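Hydrolase, alpha/beta hydrolase FOLD family (Staphylococcus aureus, PDB 2XMZ) is MenH, which probably catalyses formation of 2-succinyl-6-hydroxy-2,4-cyclohexadiene-1-carboxylate, a step of menaquinone biosynthesis. Local coordinates at residues A[24-29]-A[174-179]; A[93-98]-A[191-196]; A[109-114]-A[204-209]. One frame throughout, in Å; residues are numbered along the deposited sequence.

Contact 1: residues A[24-29]-A[174-179]; sequences GFLSDS and QQRLSQ
Leu26 and Gln179 cross at a slant, Gln179 CG lying 3.7 Å from Leu26 C, while Leu26 CD2 lies 3.9 Å from Arg176 O. Arg176 instead runs at about a right angle to Leu26: its chain, extended from CG to NE, passes CD1 of the leucine, and its CG comes within 3.3 Å of Leu26 O. A CA-H...O contact from Arg176 to the same carbonyl adds to this, and a water donates to Leu26 O while accepting from Arg176 NE. The Gln179 chain bends at chi2 (-49°), which turns its amide back toward Gln175 O. Gln179 NE2 donates to Asp28 OD1 at 2.8 Å and to Gln175 O at 2.9 Å. Both acceptors lie close to the amide plane, yet the carboxylate is turned 64° against it, and OD1 is met from above its own plane. In this alpha/beta hydrolase fold the contact joins the loop after strand 17-22 to the helical region inserted between strands 110-114 and 210-215, where Trp152 and Met184 also touch Leu26. Arg30 forms a salt bridge with Asp28 OD1, and Gln179 OE1 accepts from Gly54 N, so both ends of the amide are fixed. Gln175 O takes a second bond, from Ser178 OG on the opposite face of its plane. Farther along, Ser27 OG and Gln175 OE1, too far apart to bond directly, are bridged by a second water, which donates to OE1.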
loop_
_atom_site.group_PDB
_atom_site.type_symbol
_atom_site.label_atom_id
_atom_site.label_comp_id
_atom_site.label_asym_id
_atom_site.label_seq_id
_atom_site.Cartn_x
_atom_site.Cartn_y
_atom_site.Cartn_z
ATOM N N GLY A 24 -2.322 -2.964 1.992
ATOM C CA GLY A 24 -1.391 -4.009 1.577
ATOM C C GLY A 24 -2.098 -5.339 1.290
ATOM O O GLY A 24 -3.322 -5.454 1.447
ATOM N N PHE A 25 -1.314 -6.321 0.874
ATOM C CA PHE A 25 -1.778 -7.657 0.552
ATOM C C PHE A 25 -2.450 -8.330 1.747
ATOM O O PHE A 25 -2.012 -8.156 2.899
ATOM C CB PHE A 25 -0.610 -8.506 0.048
ATOM C CG PHE A 25 -1.014 -9.908 -0.315
ATOM C CD1 PHE A 25 -1.846 -10.132 -1.412
ATOM C CD2 PHE A 25 -0.578 -10.989 0.433
ATOM C CE1 PHE A 25 -2.234 -11.404 -1.762
ATOM C CE2 PHE A 25 -0.958 -12.292 0.095
ATOM C CZ PHE A 25 -1.792 -12.505 -1.009
ATOM N N LEU A 26 -3.504 -9.093 1.485
ATOM C CA LEU A 26 -4.185 -9.881 2.524
ATOM C C LEU A 26 -4.816 -8.982 3.579
ATOM O O LEU A 26 -4.863 -9.315 4.770
ATOM C CB LEU A 26 -3.218 -10.852 3.217
ATOM C CG LEU A 26 -3.192 -12.376 3.054
ATOM C CD1 LEU A 26 -2.446 -12.990 4.246
ATOM C CD2 LEU A 26 -4.548 -13.028 2.912
ATOM N N SER A 27 -5.294 -7.830 3.146
ATOM C CA SER A 27 -5.801 -6.829 4.062
ATOM C C SER A 27 -6.725 -5.993 3.230
ATOM O O SER A 27 -7.019 -6.353 2.094
ATOM C CB SER A 27 -4.641 -5.986 4.613
ATOM O OG SER A 27 -5.105 -4.901 5.407
ATOM N N ASP A 28 -7.230 -4.902 3.795
ATOM C CA ASP A 28 -8.041 -3.996 3.024
ATOM C C ASP A 28 -8.044 -2.654 3.736
ATOM O O ASP A 28 -7.266 -2.422 4.687
ATOM C CB ASP A 28 -9.472 -4.556 2.775
ATOM C CG ASP A 28 -10.186 -4.973 4.041
ATOM O OD1 ASP A 28 -10.624 -6.145 4.133
ATOM O OD2 ASP A 28 -10.348 -4.147 4.955
ATOM N N SER A 29 -8.958 -1.798 3.304
ATOM C CA SER A 29 -9.042 -0.436 3.815
ATOM C C SER A 29 -9.288 -0.343 5.314
ATOM O O SER A 29 -8.999 0.692 5.915
ATOM C CB SER A 29 -10.122 0.314 3.074
ATOM O OG SER A 29 -9.680 0.537 1.739
ATOM N N GLN A 174 -7.932 -11.279 11.777
ATOM C CA GLN A 174 -9.302 -11.254 11.295
ATOM C C GLN A 174 -9.387 -10.664 9.895
ATOM O O GLN A 174 -10.109 -11.199 9.040
ATOM C CB GLN A 174 -10.205 -10.489 12.290
ATOM C CG GLN A 174 -11.609 -10.155 11.793
ATOM C CD GLN A 174 -11.649 -8.964 10.849
ATOM O OE1 GLN A 174 -12.383 -8.970 9.856
ATOM N NE2 GLN A 174 -10.843 -7.940 11.143
ATOM N N GLN A 175 -8.655 -9.568 9.671
ATOM C CA GLN A 175 -8.624 -8.891 8.385
ATOM C C GLN A 175 -8.078 -9.820 7.301
ATOM O O GLN A 175 -8.590 -9.841 6.174
ATOM C CB GLN A 175 -7.798 -7.611 8.463
ATOM C CG GLN A 175 -8.562 -6.368 8.972
ATOM C CD GLN A 175 -7.648 -5.235 9.436
ATOM O OE1 GLN A 175 -6.448 -5.214 9.132
ATOM N NE2 GLN A 175 -8.217 -4.285 10.176
ATOM N N ARG A 176 -7.054 -10.594 7.651
ATOM C CA ARG A 176 -6.476 -11.578 6.732
ATOM C C ARG A 176 -7.456 -12.754 6.455
ATOM O O ARG A 176 -7.666 -13.153 5.300
ATOM C CB ARG A 176 -5.142 -12.103 7.294
ATOM C CG ARG A 176 -4.046 -11.005 7.471
ATOM C CD ARG A 176 -2.781 -11.617 8.050
ATOM N NE ARG A 176 -1.620 -10.727 7.983
ATOM C CZ ARG A 176 -0.552 -10.823 8.771
ATOM N NH1 ARG A 176 -0.480 -11.765 9.710
ATOM N NH2 ARG A 176 0.455 -9.970 8.613
ATOM N N LEU A 177 -8.056 -13.288 7.522
ATOM C CA LEU A 177 -8.960 -14.451 7.435
ATOM C C LEU A 177 -10.228 -14.140 6.655
ATOM O O LEU A 177 -10.882 -15.041 6.104
ATOM C CB LEU A 177 -9.313 -14.970 8.835
ATOM C CG LEU A 177 -8.173 -15.607 9.659
ATOM C CD1 LEU A 177 -8.652 -16.020 11.061
ATOM C CD2 LEU A 177 -7.566 -16.786 8.936
ATOM N N SER A 178 -10.587 -12.860 6.602
ATOM C CA SER A 178 -11.803 -12.474 5.905
ATOM C C SER A 178 -11.559 -12.313 4.409
ATOM O O SER A 178 -12.505 -12.179 3.642
ATOM C CB SER A 178 -12.361 -11.184 6.468
ATOM O OG SER A 178 -11.526 -10.124 6.069
ATOM N N GLN A 179 -10.299 -12.341 3.982
ATOM C CA GLN A 179 -10.018 -12.232 2.554
ATOM C C GLN A 179 -10.404 -13.521 1.863
ATOM O O GLN A 179 -10.337 -14.588 2.454
ATOM C CB GLN A 179 -8.540 -11.897 2.292
ATOM C CG GLN A 179 -8.061 -10.591 2.928
ATOM C CD GLN A 179 -8.989 -9.407 2.640
ATOM O OE1 GLN A 179 -9.431 -9.216 1.502
ATOM N NE2 GLN A 179 -9.276 -8.603 3.674
HETATM O O HOH W 1 -2.447 -8.237 6.491
HETATM O O HOH W 2 -4.187 -6.216 7.983
#

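Contact 2: residues A[93-98]-A[191-196]; sequences GGRVAL and YGTGQM
Arg95 carries most of this contact, reaching from helix 92-103 to the backbone of the loop that follows helix 181-191. The helix is the one that follows the probable nucleophile elbow of the alpha/beta hydrolase fold, the GxSxG turn to which Gly93 belongs, and the loop leads away from the helical region inserted after strand 110-114. The tight part surrounds the guanidinium. The chain bends at chi3 (-71°), and its end then meets the Tyr191 carbonyl end-on: Arg95 NH1 lies 2.9 Å and Arg95 NH2 3.1 Å from Tyr191 O, with this oxygen almost exactly in the guanidinium plane. Two N-H groups thus share one carbonyl oxygen of a buried residue, which fixes where the end of the side chain sits. Thr193 covers one face: its OG1 sits 2.9 Å from Arg95 NE, but the angle is too poor for a hydrogen bond, and the threonine backbone N lies over the rim of that same group. Met196, extended beyond CG, slants across the arginine and lays its sulfur and methyl alongside the aliphatic part, Met196 CE 3.7 Å from Arg95 CB. Phe66 and Thr116 also touch the arginine.

Looser packing is found on the Val96 side, where CG2 of Val96 is 4.5 Å from CD1 of Tyr191. Ile69 and His53 also touch that tyrosine, and its OH is hydrogen-bonded to Pro51 O. Gln195, partly exposed, leads its side chain away from the helix and touches Arg130 and Asp134 of helix 123-143. At the guanidinium edge, Arg95 NH1 also makes a weak, nearly straight hydrogen bond to Met196 SD, 3.6 Å long at 165°.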
loop_
_atom_site.group_PDB
_atom_site.type_symbol
_atom_site.label_atom_id
_atom_site.label_comp_id
_atom_site.label_asym_id
_atom_site.label_seq_id
_atom_site.Cartn_x
_atom_site.Cartn_y
_atom_site.Cartn_z
ATOM N N GLY A 93 0.101 -1.886 -1.712
ATOM C CA GLY A 93 -0.502 -0.632 -2.138
ATOM C C GLY A 93 0.488 0.465 -2.502
ATOM O O GLY A 93 0.156 1.367 -3.287
ATOM N N GLY A 94 1.694 0.403 -1.935
ATOM C CA GLY A 94 2.768 1.328 -2.314
ATOM C C GLY A 94 3.332 1.008 -3.671
ATOM O O GLY A 94 3.810 1.908 -4.362
ATOM N N ARG A 95 3.273 -0.274 -4.055
ATOM C CA ARG A 95 3.715 -0.683 -5.397
ATOM C C ARG A 95 2.744 -0.131 -6.423
ATOM O O ARG A 95 3.141 0.394 -7.456
ATOM C CB ARG A 95 3.842 -2.207 -5.524
ATOM C CG ARG A 95 4.880 -2.816 -4.542
ATOM C CD ARG A 95 5.162 -4.295 -4.811
ATOM N NE ARG A 95 4.070 -5.230 -4.469
ATOM C CZ ARG A 95 3.235 -5.779 -5.358
ATOM N NH1 ARG A 95 3.340 -5.471 -6.655
ATOM N NH2 ARG A 95 2.310 -6.667 -4.960
ATOM N N VAL A 96 1.466 -0.220 -6.099
ATOM C CA VAL A 96 0.440 0.418 -6.891
ATOM C C VAL A 96 0.621 1.955 -6.902
ATOM O O VAL A 96 0.512 2.571 -7.963
ATOM C CB VAL A 96 -0.971 -0.001 -6.424
ATOM C CG1 VAL A 96 -2.056 0.791 -7.157
ATOM C CG2 VAL A 96 -1.155 -1.492 -6.637
ATOM N N ALA A 97 0.936 2.560 -5.761
ATOM C CA ALA A 97 1.065 4.014 -5.719
ATOM C C ALA A 97 2.265 4.478 -6.527
ATOM O O ALA A 97 2.212 5.503 -7.221
ATOM C CB ALA A 97 1.140 4.534 -4.268
ATOM N N LEU A 98 3.359 3.722 -6.477
ATOM C CA LEU A 98 4.519 4.080 -7.319
ATOM C C LEU A 98 4.177 3.957 -8.802
ATOM O O LEU A 98 4.478 4.852 -9.594
ATOM C CB LEU A 98 5.711 3.163 -6.992
ATOM C CG LEU A 98 6.564 3.606 -5.797
ATOM C CD1 LEU A 98 7.491 2.466 -5.365
ATOM C CD2 LEU A 98 7.380 4.804 -6.150
ATOM N N TYR A 191 -0.839 -9.237 -9.980
ATOM C CA TYR A 191 -0.054 -8.026 -9.625
ATOM C C TYR A 191 0.915 -8.193 -8.465
ATOM O O TYR A 191 1.350 -7.209 -7.835
ATOM C CB TYR A 191 -0.908 -6.759 -9.517
ATOM C CG TYR A 191 -1.932 -6.683 -8.403
ATOM C CD1 TYR A 191 -1.702 -5.861 -7.295
ATOM C CD2 TYR A 191 -3.145 -7.364 -8.479
ATOM C CE1 TYR A 191 -2.639 -5.703 -6.298
ATOM C CE2 TYR A 191 -4.119 -7.227 -7.460
ATOM C CZ TYR A 191 -3.842 -6.390 -6.364
ATOM O OH TYR A 191 -4.737 -6.190 -5.334
ATOM N N GLY A 192 1.283 -9.447 -8.225
ATOM C CA GLY A 192 2.368 -9.754 -7.323
ATOM C C GLY A 192 3.633 -9.074 -7.793
ATOM O O GLY A 192 3.763 -8.677 -8.979
ATOM N N THR A 193 4.577 -8.951 -6.872
ATOM C CA THR A 193 5.811 -8.206 -7.116
ATOM C C THR A 193 6.590 -8.780 -8.278
ATOM O O THR A 193 7.235 -8.038 -9.022
ATOM C CB THR A 193 6.662 -8.120 -5.851
ATOM O OG1 THR A 193 5.885 -7.458 -4.846
ATOM C CG2 THR A 193 7.962 -7.310 -6.113
ATOM N N GLY A 194 6.479 -10.095 -8.453
ATOM C CA GLY A 194 7.145 -10.792 -9.537
ATOM C C GLY A 194 6.570 -10.427 -10.893
ATOM O O GLY A 194 7.255 -10.549 -11.898
ATOM N N GLN A 195 5.313 -9.990 -10.921
ATOM C CA GLN A 195 4.663 -9.549 -12.162
ATOM C C GLN A 195 4.894 -8.080 -12.465
ATOM O O GLN A 195 4.711 -7.644 -13.614
ATOM C CB GLN A 195 3.139 -9.779 -12.117
ATOM C CG GLN A 195 2.714 -11.193 -11.740
ATOM C CD GLN A 195 3.204 -12.251 -12.697
ATOM O OE1 GLN A 195 3.453 -13.400 -12.292
ATOM N NE2 GLN A 195 3.370 -11.879 -13.964
ATOM N N MET A 196 5.258 -7.311 -11.442
ATOM C CA MET A 196 5.358 -5.868 -11.575
ATOM C C MET A 196 6.564 -5.489 -12.419
ATOM O O MET A 196 7.635 -6.082 -12.251
ATOM C CB MET A 196 5.519 -5.284 -10.190
ATOM C CG MET A 196 5.507 -3.789 -10.101
ATOM S SD MET A 196 5.838 -3.483 -8.360
ATOM C CE MET A 196 6.080 -1.722 -8.446
#

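Contact 3: residues A[109-114]-A[204-209]; sequences SNLILE and KEIKVP
Leu111 N donates to Pro209 O at 2.9 Å, a nearly straight bond (159°) lying in the carbonyl plane. The same oxygen also takes a CA-H...O contact from Asn110. Beside it, CB of Val208 is 3.2 Å from Ser109 O, and Val208 CG2 lies 4.1 Å from Leu111 CB. The Asn110 side chain slants across the proline ring, Asn110 OD1 resting 3.4 Å from Pro209 CB. Leu111 and Ile206 meet at about a right angle, CD2 of Leu111 being 4.0 Å from Ile206 CG2; CG of Leu111 stands opposite its own N (chi1 -176°), which carries the branch toward the isoleucine. In the alpha/beta hydrolase fold this is where two neighbouring parallel strands of the central sheet, 110-114 and 210-215, begin to pair, and Leu111 continues the pairing with backbone bonding to Leu211. Outward, Ala101 of helix 92-103 touches Leu111, and Ile102 of that helix touches Ile206. Asn110 ND2 is bonded to Thr86 OG1 of strand 84-90, and Glu266 of helix 252-266 touches both Asn110 and Pro209.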
loop_
_atom_site.group_PDB
_atom_site.type_symbol
_atom_site.label_atom_id
_atom_site.label_comp_id
_atom_site.label_asym_id
_atom_site.label_seq_id
_atom_site.Cartn_x
_atom_site.Cartn_y
_atom_site.Cartn_z
ATOM N N SER A 109 -0.636 15.229 -6.332
ATOM C CA SER A 109 0.052 16.365 -5.774
ATOM C C SER A 109 1.256 15.935 -4.953
ATOM O O SER A 109 2.311 16.535 -5.062
ATOM C CB SER A 109 -0.903 17.179 -4.923
ATOM O OG SER A 109 -1.626 18.055 -5.767
ATOM N N ASN A 110 1.077 14.886 -4.155
ATOM C CA ASN A 110 2.125 14.334 -3.273
ATOM C C ASN A 110 2.049 12.814 -3.264
ATOM O O ASN A 110 0.997 12.215 -3.592
ATOM C CB ASN A 110 1.958 14.798 -1.809
ATOM C CG ASN A 110 1.914 16.305 -1.663
ATOM O OD1 ASN A 110 2.935 16.986 -1.759
ATOM N ND2 ASN A 110 0.734 16.830 -1.385
ATOM N N LEU A 111 3.143 12.191 -2.839
ATOM C CA LEU A 111 3.208 10.742 -2.786
ATOM C C LEU A 111 3.701 10.273 -1.435
ATOM O O LEU A 111 4.643 10.821 -0.891
ATOM C CB LEU A 111 4.103 10.213 -3.907
ATOM C CG LEU A 111 4.222 8.696 -4.065
ATOM C CD1 LEU A 111 2.861 8.016 -4.457
ATOM C CD2 LEU A 111 5.315 8.372 -5.072
ATOM N N ILE A 112 3.042 9.266 -0.869
ATOM C CA ILE A 112 3.519 8.701 0.400
ATOM C C ILE A 112 3.615 7.201 0.277
ATOM O O ILE A 112 2.677 6.524 -0.161
ATOM C CB ILE A 112 2.677 9.089 1.660
ATOM C CG1 ILE A 112 2.565 10.601 1.789
ATOM C CG2 ILE A 112 3.365 8.549 2.911
ATOM C CD1 ILE A 112 1.495 11.100 2.834
ATOM N N LEU A 113 4.769 6.692 0.682
ATOM C CA LEU A 113 5.104 5.295 0.541
ATOM C C LEU A 113 5.510 4.732 1.900
ATOM O O LEU A 113 6.442 5.241 2.542
ATOM C CB LEU A 113 6.280 5.163 -0.441
ATOM C CG LEU A 113 6.040 5.815 -1.818
ATOM C CD1 LEU A 113 7.311 5.723 -2.635
ATOM C CD2 LEU A 113 4.897 5.152 -2.560
ATOM N N GLU A 114 4.833 3.669 2.316
ATOM C CA GLU A 114 5.143 3.023 3.567
ATOM C C GLU A 114 5.560 1.597 3.288
ATOM O O GLU A 114 4.785 0.788 2.730
ATOM C CB GLU A 114 3.951 3.032 4.535
ATOM C CG GLU A 114 4.267 2.293 5.858
ATOM C CD GLU A 114 3.031 1.899 6.657
ATOM O OE1 GLU A 114 1.894 2.200 6.229
ATOM O OE2 GLU A 114 3.200 1.249 7.712
ATOM N N LYS A 204 12.998 8.436 -10.957
ATOM C CA LYS A 204 13.416 9.799 -11.230
ATOM C C LYS A 204 12.346 10.615 -11.959
ATOM O O LYS A 204 12.406 11.832 -11.965
ATOM C CB LYS A 204 14.756 9.852 -11.995
ATOM C CG LYS A 204 14.752 9.209 -13.362
ATOM C CD LYS A 204 16.156 9.259 -13.950
ATOM C CE LYS A 204 16.434 8.071 -14.818
ATOM N NZ LYS A 204 15.539 8.043 -16.003
ATOM N N GLU A 205 11.353 9.942 -12.534
ATOM C CA GLU A 205 10.276 10.629 -13.219
ATOM C C GLU A 205 9.283 11.208 -12.231
ATOM O O GLU A 205 8.507 12.063 -12.585
ATOM C CB GLU A 205 9.538 9.673 -14.150
ATOM C CG GLU A 205 10.453 8.878 -15.069
ATOM C CD GLU A 205 9.667 8.160 -16.141
ATOM O OE1 GLU A 205 10.275 7.417 -16.931
ATOM O OE2 GLU A 205 8.430 8.328 -16.174
ATOM N N ILE A 206 9.301 10.737 -10.993
ATOM C CA ILE A 206 8.310 11.159 -9.999
ATOM C C ILE A 206 8.762 12.501 -9.451
ATOM O O ILE A 206 9.708 12.547 -8.698
ATOM C CB ILE A 206 8.196 10.107 -8.840
ATOM C CG1 ILE A 206 7.714 8.763 -9.377
ATOM C CG2 ILE A 206 7.248 10.605 -7.716
ATOM C CD1 ILE A 206 7.695 7.700 -8.309
ATOM N N LYS A 207 8.093 13.589 -9.827
ATOM C CA LYS A 207 8.553 14.923 -9.447
ATOM C C LYS A 207 7.853 15.515 -8.220
ATOM O O LYS A 207 8.281 16.553 -7.724
ATOM C CB LYS A 207 8.412 15.919 -10.611
ATOM C CG LYS A 207 8.887 15.439 -11.974
ATOM C CD LYS A 207 10.343 15.015 -11.978
ATOM C CE LYS A 207 10.740 14.632 -13.395
ATOM N NZ LYS A 207 12.060 13.956 -13.441
ATOM N N VAL A 208 6.775 14.881 -7.752
ATOM C CA VAL A 208 5.967 15.444 -6.666
ATOM C C VAL A 208 6.670 15.220 -5.328
ATOM O O VAL A 208 7.489 14.309 -5.208
ATOM C CB VAL A 208 4.505 14.870 -6.649
ATOM C CG1 VAL A 208 3.754 15.287 -7.933
ATOM C CG2 VAL A 208 4.480 13.357 -6.457
ATOM N N PRO A 209 6.380 16.074 -4.329
ATOM C CA PRO A 209 6.936 15.791 -3.014
ATOM C C PRO A 209 6.560 14.376 -2.569
ATOM O O PRO A 209 5.398 13.987 -2.671
ATOM C CB PRO A 209 6.281 16.842 -2.122
ATOM C CG PRO A 209 6.036 18.028 -3.087
ATOM C CD PRO A 209 5.701 17.384 -4.398
#

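How the contacts relate
Contacts 1 and 2 are buried, whereas contact 3 is only partly so and lies across the chain's centre from contact 1, about 26 Å between centres. Segments 191-196 and 204-209 share the loop between helix 181-191 and strand 210-215. Contacts 2 and 3 touch: Leu98 CD2 lies 3.6 Å from both Ile206 CD1 and Leu113 CD1, so helix 92-103 rests against the strand that follows it. Contacts 1 and 2 come within about 4 Å at their nearest atoms without touching. The chemistry shifts with place: side-chain amide, carboxylate and water between segments 24-29 and 174-179, a guanidinium on a loop carbonyl in contact 2, backbone pairing with aliphatic packing in contact 3.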